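Local coordinates for protein hydrolase, haloacid dehalogenase-like family (Streptococcus pneumoniae, PDB 2FI1) that is a haloacid dehalogenase-like hydrolase, probably a phosphatase or related enzyme, with a bound calcium ion, at residues M4-H7 / D8-W11. Numbering follows the deposited sequence.
Sequences MKYH and DYIW
Asp8 opens the strand and meets the imidazole of the residue just before it. Its OD1 lies 3.0 Å from His7 CD2. OD2 is also close, 3.5 Å from His7 CD2, and sits at the ring edge in the ring plane. The carboxylate is turned 75° against the imidazole. With CG anti to the backbone N (chi1 -178°), the His7 ring lies beside its own carbonyl carbon, near Asp8. The main partner of Asp8 is Arg100, whose NE forms a salt bridge with OD1.

Strand 8-11 is the central strand of the five-stranded parallel sheet, in the order 3-2-1-4-5 of the Rossmann-like HAD core. Strands 100-104 and 155-159 flank it. Residues 4-7 are the loop that leads into it. Its other end runs toward the calcium ion, which is bound by Asp12, Gly14 and Asp160.

Tyr9 reaches back along the chain toward this loop, and the phenol end comes up beside Tyr6. Tyr9 CZ packs on Tyr6 CB at 3.7 Å, and Tyr9 OH is 3.0 Å from Tyr6 O. The hydroxyl lies at the edge of the Tyr6 ring, near its plane. The hydroxyl of Tyr6 is itself hydrogen-bonded to Asp174 OD2. The Met4 chain is bent and brings its methyl CE to 3.4 Å from Tyr9 OH. A water also binds this hydroxyl, at 2.7 Å from Tyr9 OH, and accepts a hydrogen bond from Tyr6 N, also at 2.7 Å. The water thus ties the phenol to the loop backbone. Ile94 of helix 87-96 and Leu156 and Ile158 of strand 155-159 also touch the Tyr9 side chain.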
ATOM      1  N   MET A   4      -8.390  23.018   6.702  1.00 23.49           N
ATOM      2  CA  MET A   4      -8.362  21.522   6.619  1.00 23.21           C
ATOM      3  C   MET A   4      -9.303  21.052   5.510  1.00 22.79           C
ATOM      4  O   MET A   4     -10.517  21.005   5.703  1.00 23.54           O
ATOM      5  CB  MET A   4      -8.788  20.925   7.952  1.00 22.83           C
ATOM      6  CG  MET A   4      -8.507  19.459   8.068  1.00 23.40           C
ATOM      7  SD  MET A   4      -6.770  19.003   8.186  1.00 25.41           S
ATOM      8  CE  MET A   4      -7.133  17.260   8.252  1.00  4.03           C
ATOM      9  N   LYS A   5      -8.731  20.671   4.372  1.00 22.12           N
ATOM     10  CA  LYS A   5      -9.493  20.518   3.124  1.00 21.84           C
ATOM     11  C   LYS A   5     -10.461  19.322   3.123  1.00 19.61           C
ATOM     12  O   LYS A   5     -11.566  19.412   2.586  1.00 20.90           O
ATOM     13  CB  LYS A   5      -8.527  20.428   1.930  1.00 22.45           C
ATOM     14  CG  LYS A   5      -7.616  21.665   1.757  1.00 24.24           C
ATOM     15  CD  LYS A   5      -6.328  21.350   0.989  1.00 24.40           C
ATOM     16  CE  LYS A   5      -5.349  22.521   1.005  1.00 25.80           C
ATOM     17  NZ  LYS A   5      -5.831  23.701   0.212  1.00 28.83           N
ATOM     18  N   TYR A   6     -10.050  18.215   3.734  1.00 15.76           N
ATOM     19  CA  TYR A   6     -10.845  16.989   3.735  1.00 13.80           C
ATOM     20  C   TYR A   6     -11.016  16.472   5.147  1.00 12.52           C
ATOM     21  O   TYR A   6     -10.112  16.610   5.961  1.00 12.52           O
ATOM     22  CB  TYR A   6     -10.149  15.918   2.897  1.00 12.80           C
ATOM     23  CG  TYR A   6      -9.960  16.310   1.462  1.00 12.02           C
ATOM     24  CD1 TYR A   6     -11.018  16.261   0.568  1.00 10.87           C
ATOM     25  CD2 TYR A   6      -8.727  16.747   0.996  1.00 12.52           C
ATOM     26  CE1 TYR A   6     -10.854  16.630  -0.758  1.00 11.76           C
ATOM     27  CE2 TYR A   6      -8.550  17.115  -0.319  1.00 12.92           C
ATOM     28  CZ  TYR A   6      -9.611  17.055  -1.195  1.00 12.82           C
ATOM     29  OH  TYR A   6      -9.413  17.416  -2.514  1.00 14.39           O
ATOM     30  N   HIS A   7     -12.160  15.846   5.416  1.00 11.64           N
ATOM     31  CA  HIS A   7     -12.441  15.242   6.722  1.00 11.66           C
ATOM     32  C   HIS A   7     -12.046  13.768   6.757  1.00 10.68           C
ATOM     33  O   HIS A   7     -11.520  13.288   7.760  1.00 10.24           O
ATOM     34  CB  HIS A   7     -13.928  15.370   7.086  1.00 12.60           C
ATOM     35  CG  HIS A   7     -14.271  14.809   8.433  1.00 14.98           C
ATOM     36  ND1 HIS A   7     -13.967  15.455   9.613  1.00 19.67           N
ATOM     37  CD2 HIS A   7     -14.886  13.656   8.787  1.00 15.55           C
ATOM     38  CE1 HIS A   7     -14.399  14.733  10.633  1.00 18.17           C
ATOM     39  NE2 HIS A   7     -14.949  13.629  10.160  1.00 17.75           N
ATOM     40  N   ASP A   8     -12.317  13.072   5.656  1.00  9.37           N
ATOM     41  CA  ASP A   8     -12.180  11.624   5.567  1.00  9.38           C
ATOM     42  C   ASP A   8     -11.160  11.235   4.507  1.00  8.75           C
ATOM     43  O   ASP A   8     -11.108  11.827   3.431  1.00  9.27           O
ATOM     44  CB  ASP A   8     -13.539  11.009   5.255  1.00  9.22           C
ATOM     45  CG  ASP A   8     -14.518  11.186   6.387  1.00 10.84           C
ATOM     46  OD1 ASP A   8     -14.079  11.047   7.547  1.00 11.60           O
ATOM     47  OD2 ASP A   8     -15.711  11.462   6.131  1.00 10.24           O
ATOM     48  N   TYR A   9     -10.355  10.234   4.837  1.00  7.87           N
ATOM     49  CA  TYR A   9      -9.225   9.819   4.035  1.00  7.88           C
ATOM     50  C   TYR A   9      -9.352   8.318   3.823  1.00  7.74           C
ATOM     51  O   TYR A   9      -9.347   7.561   4.790  1.00  8.12           O
ATOM     52  CB  TYR A   9      -7.913  10.183   4.760  1.00  8.27           C
ATOM     53  CG  TYR A   9      -7.745  11.680   4.892  1.00  8.51           C
ATOM     54  CD1 TYR A   9      -6.991  12.394   3.978  1.00  9.04           C
ATOM     55  CD2 TYR A   9      -8.401  12.393   5.891  1.00  8.51           C
ATOM     56  CE1 TYR A   9      -6.851  13.758   4.065  1.00  9.83           C
ATOM     57  CE2 TYR A   9      -8.278  13.771   5.978  1.00  8.76           C
ATOM     58  CZ  TYR A   9      -7.497  14.442   5.062  1.00  9.70           C
ATOM     59  OH  TYR A   9      -7.380  15.830   5.136  1.00 10.73           O
ATOM     60  N   ILE A  10      -9.523   7.906   2.571  1.00  7.62           N
ATOM     61  CA  ILE A  10      -9.649   6.500   2.241  1.00  7.90           C
ATOM     62  C   ILE A  10      -8.338   6.069   1.596  1.00  7.55           C
ATOM     63  O   ILE A  10      -8.024   6.472   0.472  1.00  7.81           O
ATOM     64  CB  ILE A  10     -10.833   6.222   1.303  1.00  8.44           C
ATOM     65  CG1 ILE A  10     -12.148   6.695   1.932  1.00  9.20           C
ATOM     66  CG2 ILE A  10     -10.904   4.720   1.017  1.00  9.13           C
ATOM     67  CD1 ILE A  10     -13.354   6.505   1.027  1.00  9.98           C
ATOM     68  N   TRP A  11      -7.600   5.237   2.313  1.00  7.28           N
ATOM     69  CA  TRP A  11      -6.242   4.872   1.966  1.00  7.24           C
ATOM     70  C   TRP A  11      -6.138   3.523   1.282  1.00  7.94           C
ATOM     71  O   TRP A  11      -6.986   2.644   1.448  1.00  8.17           O
ATOM     72  CB  TRP A  11      -5.387   4.799   3.230  1.00  7.90           C
ATOM     73  CG  TRP A  11      -5.247   6.092   3.980  1.00  7.51           C
ATOM     74  CD1 TRP A  11      -5.990   6.506   5.045  1.00  8.58           C
ATOM     75  CD2 TRP A  11      -4.269   7.107   3.748  1.00  8.35           C
ATOM     76  NE1 TRP A  11      -5.546   7.721   5.481  1.00  7.93           N
ATOM     77  CE2 TRP A  11      -4.499   8.121   4.697  1.00  7.81           C
ATOM     78  CE3 TRP A  11      -3.232   7.266   2.823  1.00  9.10           C
ATOM     79  CZ2 TRP A  11      -3.714   9.274   4.768  1.00  9.37           C
ATOM     80  CZ3 TRP A  11      -2.459   8.424   2.888  1.00  9.66           C
ATOM     81  CH2 TRP A  11      -2.712   9.410   3.855  1.00 10.04           C
TER
HETATM   82  O   HOH W   1      -7.328  18.199   3.828  1.00 19.98           O